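Local coordinates for flagellar hook associated protein type 3 FlgL (Legionella pneumophila subsp. pneumophila, PDB 5YTI) that probably serves as a structural protein of the bacterial flagellum, at the junction that joins the hook to the filament, at residues E105-L110 and N305-P310; Q301-N306 and N325-Q330. All blocks are in the same frame, centred on the assembly; numbering follows the deposited sequence.

Contact 1 (E105-L110 and N305-P310)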
ATOM      1  N   GLU A 105      26.161   2.673  22.547  1.00118.07           N
ATOM      2  CA  GLU A 105      27.205   2.059  21.715  1.00116.58           C
ATOM      3  C   GLU A 105      26.671   0.861  20.950  1.00115.68           C
ATOM      4  O   GLU A 105      27.005   0.653  19.782  1.00115.53           O
ATOM      5  CB  GLU A 105      28.383   1.606  22.589  1.00119.49           C
ATOM      6  CG  GLU A 105      29.652   1.221  21.835  1.00121.12           C
ATOM      7  CD  GLU A 105      30.700   0.566  22.740  1.00125.36           C
ATOM      8  OE1 GLU A 105      31.754   1.209  22.989  1.00129.40           O
ATOM      9  OE2 GLU A 105      30.476  -0.587  23.211  1.00122.51           O
ATOM     10  N   ASP A 106      25.868   0.047  21.624  1.00112.89           N
ATOM     11  CA  ASP A 106      25.282  -1.115  20.985  1.00111.07           C
ATOM     12  C   ASP A 106      24.436  -0.648  19.780  1.00104.95           C
ATOM     13  O   ASP A 106      24.501  -1.225  18.690  1.00 99.26           O
ATOM     14  CB  ASP A 106      24.411  -1.889  21.992  1.00113.87           C
ATOM     15  CG  ASP A 106      25.224  -2.730  22.987  1.00117.50           C
ATOM     16  OD1 ASP A 106      25.996  -3.617  22.538  1.00112.60           O
ATOM     17  OD2 ASP A 106      25.044  -2.530  24.225  1.00123.74           O
ATOM     18  N   ARG A 107      23.662   0.414  19.998  1.00101.03           N
ATOM     19  CA  ARG A 107      22.669   0.871  19.031  1.00 97.50           C
ATOM     20  C   ARG A 107      23.359   1.524  17.870  1.00 97.37           C
ATOM     21  O   ARG A 107      22.981   1.298  16.738  1.00 98.32           O
ATOM     22  CB  ARG A 107      21.655   1.836  19.673  1.00 95.77           C
ATOM     23  CG  ARG A 107      20.730   1.168  20.691  1.00 94.76           C
ATOM     24  CD  ARG A 107      19.891   2.131  21.542  1.00 94.14           C
ATOM     25  NE  ARG A 107      18.493   2.181  21.125  1.00 94.12           N
ATOM     26  CZ  ARG A 107      17.994   3.129  20.340  1.00 96.21           C
ATOM     27  NH1 ARG A 107      16.711   3.109  19.983  1.00 96.91           N
ATOM     28  NH2 ARG A 107      18.778   4.112  19.905  1.00 96.64           N
ATOM     29  N   LYS A 108      24.386   2.319  18.132  1.00100.37           N
ATOM     30  CA  LYS A 108      25.052   3.018  17.039  1.00102.91           C
ATOM     31  C   LYS A 108      25.762   1.993  16.193  1.00 97.36           C
ATOM     32  O   LYS A 108      26.115   2.272  15.052  1.00 95.69           O
ATOM     33  CB  LYS A 108      25.996   4.176  17.498  1.00111.35           C
ATOM     34  CG  LYS A 108      27.298   3.808  18.241  1.00117.38           C
ATOM     35  CD  LYS A 108      28.468   4.811  18.056  1.00121.57           C
ATOM     36  CE  LYS A 108      29.606   4.236  17.187  1.00125.71           C
ATOM     37  NZ  LYS A 108      30.715   5.181  16.843  1.00126.54           N
ATOM     38  N   THR A 109      25.945   0.795  16.739  1.00 94.94           N
ATOM     39  CA  THR A 109      26.573  -0.291  15.969  1.00 94.66           C
ATOM     40  C   THR A 109      25.547  -1.012  15.040  1.00 92.91           C
ATOM     41  O   THR A 109      25.884  -1.383  13.884  1.00 87.00           O
ATOM     42  CB  THR A 109      27.337  -1.293  16.877  1.00 93.94           C
ATOM     43  OG1 THR A 109      28.342  -0.596  17.643  1.00 96.34           O
ATOM     44  CG2 THR A 109      28.017  -2.358  16.025  1.00 93.04           C
ATOM     45  N   LEU A 110      24.313  -1.179  15.546  1.00 88.43           N
ATOM     46  CA  LEU A 110      23.191  -1.697  14.759  1.00 84.99           C
ATOM     47  C   LEU A 110      22.876  -0.754  13.614  1.00 83.76           C
ATOM     48  O   LEU A 110      22.623  -1.183  12.498  1.00 81.84           O
ATOM     49  CB  LEU A 110      21.948  -1.901  15.643  1.00 84.67           C
ATOM     50  CG  LEU A 110      22.135  -2.963  16.741  1.00 82.97           C
ATOM     51  CD1 LEU A 110      20.887  -3.230  17.546  1.00 82.51           C
ATOM     52  CD2 LEU A 110      22.606  -4.256  16.156  1.00 82.23           C
ATOM     53  N   ASN A 305      18.284   6.523  11.289  1.00 87.31           N
ATOM     54  CA  ASN A 305      18.149   7.789  11.980  1.00 87.21           C
ATOM     55  C   ASN A 305      17.781   7.545  13.433  1.00 89.21           C
ATOM     56  O   ASN A 305      18.312   8.211  14.298  1.00 93.14           O
ATOM     57  CB  ASN A 305      17.090   8.678  11.345  1.00 85.45           C
ATOM     58  CG  ASN A 305      17.473   9.153   9.956  1.00 85.29           C
ATOM     59  OD1 ASN A 305      16.713   9.875   9.317  1.00 86.84           O
ATOM     60  ND2 ASN A 305      18.644   8.748   9.475  1.00 87.10           N
ATOM     61  N   ASN A 306      16.899   6.581  13.700  1.00 89.09           N
ATOM     62  CA  ASN A 306      16.376   6.349  15.048  1.00 88.93           C
ATOM     63  C   ASN A 306      17.388   5.676  15.983  1.00 90.52           C
ATOM     64  O   ASN A 306      17.521   6.011  17.151  1.00 87.59           O
ATOM     65  CB  ASN A 306      15.156   5.449  14.947  1.00 90.72           C
ATOM     66  CG  ASN A 306      14.087   5.816  15.939  1.00 90.25           C
ATOM     67  OD1 ASN A 306      13.613   6.936  15.936  1.00 92.32           O
ATOM     68  ND2 ASN A 306      13.684   4.867  16.777  1.00 91.52           N
ATOM     69  N   LEU A 307      18.100   4.695  15.471  1.00 91.83           N
ATOM     70  CA  LEU A 307      19.125   4.062  16.266  1.00 93.25           C
ATOM     71  C   LEU A 307      20.207   5.040  16.701  1.00 93.99           C
ATOM     72  O   LEU A 307      20.916   4.768  17.654  1.00 94.53           O
ATOM     73  CB  LEU A 307      19.747   2.925  15.470  1.00 93.24           C
ATOM     74  CG  LEU A 307      18.774   1.777  15.365  1.00 92.87           C
ATOM     75  CD1 LEU A 307      19.316   0.720  14.429  1.00 92.24           C
ATOM     76  CD2 LEU A 307      18.545   1.249  16.775  1.00 94.77           C
ATOM     77  N   ASN A 308      20.334   6.151  15.975  1.00 95.53           N
ATOM     78  CA  ASN A 308      21.328   7.202  16.250  1.00 96.58           C
ATOM     79  C   ASN A 308      20.821   8.345  17.138  1.00 98.27           C
ATOM     80  O   ASN A 308      21.578   9.228  17.477  1.00100.16           O
ATOM     81  CB  ASN A 308      21.848   7.803  14.929  1.00 94.47           C
ATOM     82  CG  ASN A 308      22.826   6.891  14.212  1.00 92.39           C
ATOM     83  OD1 ASN A 308      23.635   6.186  14.838  1.00 91.59           O
ATOM     84  ND2 ASN A 308      22.763   6.902  12.886  1.00 92.15           N
ATOM     85  N   LYS A 309      19.553   8.349  17.514  1.00103.36           N
ATOM     86  CA  LYS A 309      19.045   9.414  18.369  1.00109.68           C
ATOM     87  C   LYS A 309      19.682   9.278  19.737  1.00111.33           C
ATOM     88  O   LYS A 309      20.106   8.199  20.099  1.00115.28           O
ATOM     89  CB  LYS A 309      17.519   9.322  18.545  1.00112.52           C
ATOM     90  CG  LYS A 309      16.699   9.520  17.284  1.00115.86           C
ATOM     91  CD  LYS A 309      16.738  10.955  16.782  1.00120.80           C
ATOM     92  CE  LYS A 309      16.969  11.003  15.271  1.00123.90           C
ATOM     93  NZ  LYS A 309      17.173  12.382  14.752  1.00125.38           N
ATOM     94  N   PRO A 310      19.732  10.369  20.510  1.00114.35           N
ATOM     95  CA  PRO A 310      20.068  10.226  21.925  1.00114.43           C
ATOM     96  C   PRO A 310      19.177   9.195  22.617  1.00109.25           C
ATOM     97  O   PRO A 310      17.965   9.287  22.521  1.00104.15           O
ATOM     98  CB  PRO A 310      19.795  11.631  22.496  1.00115.91           C
ATOM     99  CG  PRO A 310      19.900  12.568  21.340  1.00114.17           C
ATOM    100  CD  PRO A 310      19.537  11.780  20.108  1.00114.79           C
TER
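R107 reaches across from helix 104-125 to the last turn of helix 296-307, and its side chain illustrates how an arginine can meet a helix C-terminus without hydrogen-bonding to it. Its CB already lies 3.6 Å from L307 O. CG stands anti to the carbonyl carbon (chi1 -68°), and the chain then bends at chi3 (105°), which swings the guanidinium in front of the carbonyls at the helix end. Over the centre of that flat group sits the L307 methyl CD2, 4.1 Å from R107 CZ. N306 O approaches the guanidinium at its edge, near the plane, 3.6 Å from R107 NH2. The same NH2 lies 3.2 Å from L307 O, yet the angle there is too poor for a hydrogen bond. NH1 finds its partner outside the two segments, in the carbonyl oxygen of A97, and Y311 adds a cation-pi contact. The positive group beside the carbonyl-rich helix end would be expected to be favourable electrostatically.

L307 splits its two methyls between neighbours: while CD2 covers the arginine, CD1 packs 3.9 Å from L110 CB, one turn further along helix 104-125. Its CB also rests 3.8 Å from R107 O, so the leucine touches backbone as well as side chains. At the exposed margin, N308 OD1 comes 4.1 Å from K108 CB, and the rest of the lysine chain leads away from the contact.

The backbones approach to 5.5 Å between the CA atoms of R107 and L307. Here the start of helix 104-125 meets the end of helix 296-307, with L102 of the preceding loop packed against R107 and L110, A111 against L307 and N308, and T320 of helix 316-374 against R107 and N306.

Contact 2 (Q301-N306 and N325-Q330)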
ATOM      1  N   GLN A 301      16.215   3.701   6.156  0.60 83.36           N
ATOM      2  CA  GLN A 301      16.883   4.987   6.398  0.60 83.43           C
ATOM      3  C   GLN A 301      16.439   5.535   7.722  0.60 84.12           C
ATOM      4  O   GLN A 301      17.233   6.115   8.459  0.60 85.50           O
ATOM      5  CB  GLN A 301      16.552   6.014   5.315  0.60 82.37           C
ATOM      6  CG  GLN A 301      17.022   5.610   3.923  0.60 81.44           C
ATOM      7  CD  GLN A 301      17.087   6.772   2.966  0.60 79.59           C
ATOM      8  OE1 GLN A 301      18.183   7.219   2.635  0.60 80.80           O
ATOM      9  NE2 GLN A 301      15.926   7.262   2.509  0.60 75.27           N
ATOM     10  N   ARG A 302      15.154   5.333   7.999  1.00 83.72           N
ATOM     11  CA  ARG A 302      14.513   5.772   9.219  1.00 82.64           C
ATOM     12  C   ARG A 302      14.906   4.946  10.440  1.00 84.11           C
ATOM     13  O   ARG A 302      14.969   5.485  11.551  1.00 86.30           O
ATOM     14  CB  ARG A 302      13.003   5.699   9.061  1.00 83.44           C
ATOM     15  CG  ARG A 302      12.367   6.847   8.285  1.00 84.22           C
ATOM     16  CD  ARG A 302      11.071   7.264   8.959  1.00 85.69           C
ATOM     17  NE  ARG A 302       9.869   6.669   8.386  1.00 85.89           N
ATOM     18  CZ  ARG A 302       8.715   6.509   9.039  1.00 85.49           C
ATOM     19  NH1 ARG A 302       7.704   5.967   8.390  1.00 88.32           N
ATOM     20  NH2 ARG A 302       8.557   6.850  10.324  1.00 81.07           N
HETATM   21  N   MSE A 303      15.140   3.646  10.268  1.00 84.58           N
HETATM   22  CA  MSE A 303      15.525   2.819  11.415  1.00 85.01           C
HETATM   23  C   MSE A 303      16.891   3.248  11.857  1.00 84.17           C
HETATM   24  O   MSE A 303      17.183   3.248  13.059  1.00 83.37           O
HETATM   25  CB  MSE A 303      15.543   1.340  11.115  1.00 85.91           C
HETATM   26  CG  MSE A 303      14.186   0.646  11.081  1.00 86.19           C
HETATM   27 SE   MSE A 303      14.565  -1.102  10.233  1.00 88.59          SE
HETATM   28  CE  MSE A 303      15.887  -1.823  11.475  1.00 88.41           C
ATOM     29  N   ILE A 304      17.714   3.631  10.876  1.00 84.29           N
ATOM     30  CA  ILE A 304      19.066   4.183  11.110  1.00 87.25           C
ATOM     31  C   ILE A 304      19.037   5.568  11.820  1.00 89.53           C
ATOM     32  O   ILE A 304      19.705   5.777  12.841  1.00 93.06           O
ATOM     33  CB  ILE A 304      19.855   4.342   9.787  1.00 86.30           C
ATOM     34  CG1 ILE A 304      20.185   2.987   9.151  1.00 86.16           C
ATOM     35  CG2 ILE A 304      21.116   5.165   9.998  1.00 86.13           C
ATOM     36  CD1 ILE A 304      20.669   3.096   7.702  1.00 85.81           C
ATOM     37  N   ASN A 305      18.284   6.523  11.289  1.00 87.31           N
ATOM     38  CA  ASN A 305      18.149   7.789  11.980  1.00 87.21           C
ATOM     39  C   ASN A 305      17.781   7.545  13.433  1.00 89.21           C
ATOM     40  O   ASN A 305      18.312   8.211  14.298  1.00 93.14           O
ATOM     41  CB  ASN A 305      17.090   8.678  11.345  1.00 85.45           C
ATOM     42  CG  ASN A 305      17.473   9.153   9.956  1.00 85.29           C
ATOM     43  OD1 ASN A 305      16.713   9.875   9.317  1.00 86.84           O
ATOM     44  ND2 ASN A 305      18.644   8.748   9.475  1.00 87.10           N
ATOM     45  N   ASN A 306      16.899   6.581  13.700  1.00 89.09           N
ATOM     46  CA  ASN A 306      16.376   6.349  15.048  1.00 88.93           C
ATOM     47  C   ASN A 306      17.388   5.676  15.983  1.00 90.52           C
ATOM     48  O   ASN A 306      17.521   6.011  17.151  1.00 87.59           O
ATOM     49  CB  ASN A 306      15.156   5.449  14.947  1.00 90.72           C
ATOM     50  CG  ASN A 306      14.087   5.816  15.939  1.00 90.25           C
ATOM     51  OD1 ASN A 306      13.613   6.936  15.936  1.00 92.32           O
ATOM     52  ND2 ASN A 306      13.684   4.867  16.777  1.00 91.52           N
ATOM     53  N   ASN A 325       7.700   1.549  17.271  1.00 83.87           N
ATOM     54  CA  ASN A 325       6.453   0.830  16.985  1.00 82.86           C
ATOM     55  C   ASN A 325       6.009   0.966  15.544  1.00 80.41           C
ATOM     56  O   ASN A 325       5.442   0.016  14.954  1.00 79.32           O
ATOM     57  CB  ASN A 325       5.315   1.372  17.826  1.00 86.05           C
ATOM     58  CG  ASN A 325       5.321   0.823  19.208  1.00 89.35           C
ATOM     59  OD1 ASN A 325       6.313   0.980  19.901  1.00 94.83           O
ATOM     60  ND2 ASN A 325       4.224   0.145  19.617  1.00 89.11           N
ATOM     61  N   GLN A 326       6.227   2.158  14.996  1.00 76.31           N
ATOM     62  CA  GLN A 326       5.830   2.419  13.611  1.00 76.81           C
ATOM     63  C   GLN A 326       6.733   1.641  12.687  1.00 77.42           C
ATOM     64  O   GLN A 326       6.272   0.967  11.778  1.00 79.81           O
ATOM     65  CB  GLN A 326       5.859   3.926  13.270  1.00 74.63           C
ATOM     66  CG  GLN A 326       4.800   4.727  14.016  1.00 74.08           C
ATOM     67  CD  GLN A 326       3.506   4.814  13.264  1.00 71.95           C
ATOM     68  OE1 GLN A 326       3.505   5.277  12.131  1.00 70.50           O
ATOM     69  NE2 GLN A 326       2.390   4.403  13.886  1.00 72.64           N
ATOM     70  N   LEU A 327       8.032   1.722  12.942  1.00 79.69           N
ATOM     71  CA  LEU A 327       9.010   1.114  12.065  1.00 80.02           C
ATOM     72  C   LEU A 327       8.896  -0.401  12.111  1.00 80.08           C
ATOM     73  O   LEU A 327       9.247  -1.070  11.164  1.00 81.41           O
ATOM     74  CB  LEU A 327      10.421   1.583  12.404  1.00 81.36           C
ATOM     75  CG  LEU A 327      10.757   3.027  12.021  1.00 82.38           C
ATOM     76  CD1 LEU A 327      12.115   3.402  12.586  1.00 83.74           C
ATOM     77  CD2 LEU A 327      10.770   3.202  10.507  1.00 83.89           C
ATOM     78  N   LEU A 328       8.378  -0.952  13.193  1.00 78.48           N
ATOM     79  CA  LEU A 328       8.183  -2.368  13.214  1.00 76.57           C
ATOM     80  C   LEU A 328       7.053  -2.684  12.268  1.00 75.30           C
ATOM     81  O   LEU A 328       7.119  -3.622  11.506  1.00 75.93           O
ATOM     82  CB  LEU A 328       7.815  -2.801  14.601  1.00 77.12           C
ATOM     83  CG  LEU A 328       7.632  -4.289  14.760  1.00 77.13           C
ATOM     84  CD1 LEU A 328       8.948  -5.005  14.462  1.00 78.47           C
ATOM     85  CD2 LEU A 328       7.167  -4.532  16.187  1.00 77.29           C
ATOM     86  N   ALA A 329       6.005  -1.886  12.293  1.00 74.54           N
ATOM     87  CA  ALA A 329       4.869  -2.180  11.418  1.00 75.69           C
ATOM     88  C   ALA A 329       5.274  -2.110   9.961  1.00 75.79           C
ATOM     89  O   ALA A 329       4.761  -2.851   9.135  1.00 74.58           O
ATOM     90  CB  ALA A 329       3.710  -1.231  11.684  1.00 76.40           C
ATOM     91  N   GLN A 330       6.206  -1.224   9.647  1.00 76.63           N
ATOM     92  CA  GLN A 330       6.572  -1.016   8.254  1.00 78.44           C
ATOM     93  C   GLN A 330       7.451  -2.108   7.689  1.00 77.22           C
ATOM     94  O   GLN A 330       7.239  -2.559   6.557  1.00 75.47           O
ATOM     95  CB  GLN A 330       7.220   0.352   8.086  1.00 79.39           C
ATOM     96  CG  GLN A 330       6.178   1.444   8.237  1.00 79.57           C
ATOM     97  CD  GLN A 330       6.718   2.824   7.971  1.00 78.98           C
ATOM     98  OE1 GLN A 330       6.098   3.799   8.400  1.00 77.86           O
ATOM     99  NE2 GLN A 330       7.859   2.932   7.248  1.00 76.41           N
TER
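R302 NH1 sits among several polar groups: it lies 2.7 Å from Q330 OE1 across the contact and forms a salt bridge with E294 OE1, while the neighbouring NH2 makes a second one to E323, so two carboxylates flank the one guanidinium and would be expected to favour its charged form. Q330 is itself held from outside, its NE2 hydrogen-bonded to T299 OG1 and its OE1 receiving the backbone N-H of G189; these bonds should fix the rotation of the amide. The R302 and Q330 side chains cross at about a right angle, with guanidinium and amide planes 64° apart. Bends at chi2 and chi3 carry the arginine past L327, whose CD2 lies over one face of the guanidinium, offset toward its rim, and packs 3.6 Å from R302 CB.

The two segments belong to a helical hairpin in which helices 296-307 and 316-374 run nearly antiparallel, their local axes 155° apart and 10.5 Å from each other. The hairpin packs the short helix 296-307 onto 316-374, one of the long helices that, with 49-96, form the elongated helical bundle, as in other flagellin-family proteins. L327 enters between the paired helices: with CG anti to the carbonyl carbon (chi1 -72°), it sends CD1 toward the other helix, 3.7 Å from M303 CA and 3.8 Å from M303 CG. CD1 also reaches N306 CB, at 4.4 Å.

Beyond CG the selenomethionine M303 turns away from this partner and packs on L90, I93 and Q94 of helix 49-96.

Helix 296-307 is common to both contacts, which share N305 and N306 and have centres about 12 Å apart. Contact 1 uses its C-terminal turn against helix 104-125, whereas contact 2 uses R302, M303 and N306, mostly one turn earlier, against helix 316-374, so this short helix joins two longer ones. N306 takes part in both, through its backbone oxygen in contact 1 and its CB in contact 2. The roles swap between them: helix 296-307 supplies the leucine, L307, in contact 1 and the arginine, R302, in contact 2. Contact 1 is partly buried and about 23 Å from the centre of the chain; contact 2 is buried and about 13 Å from it.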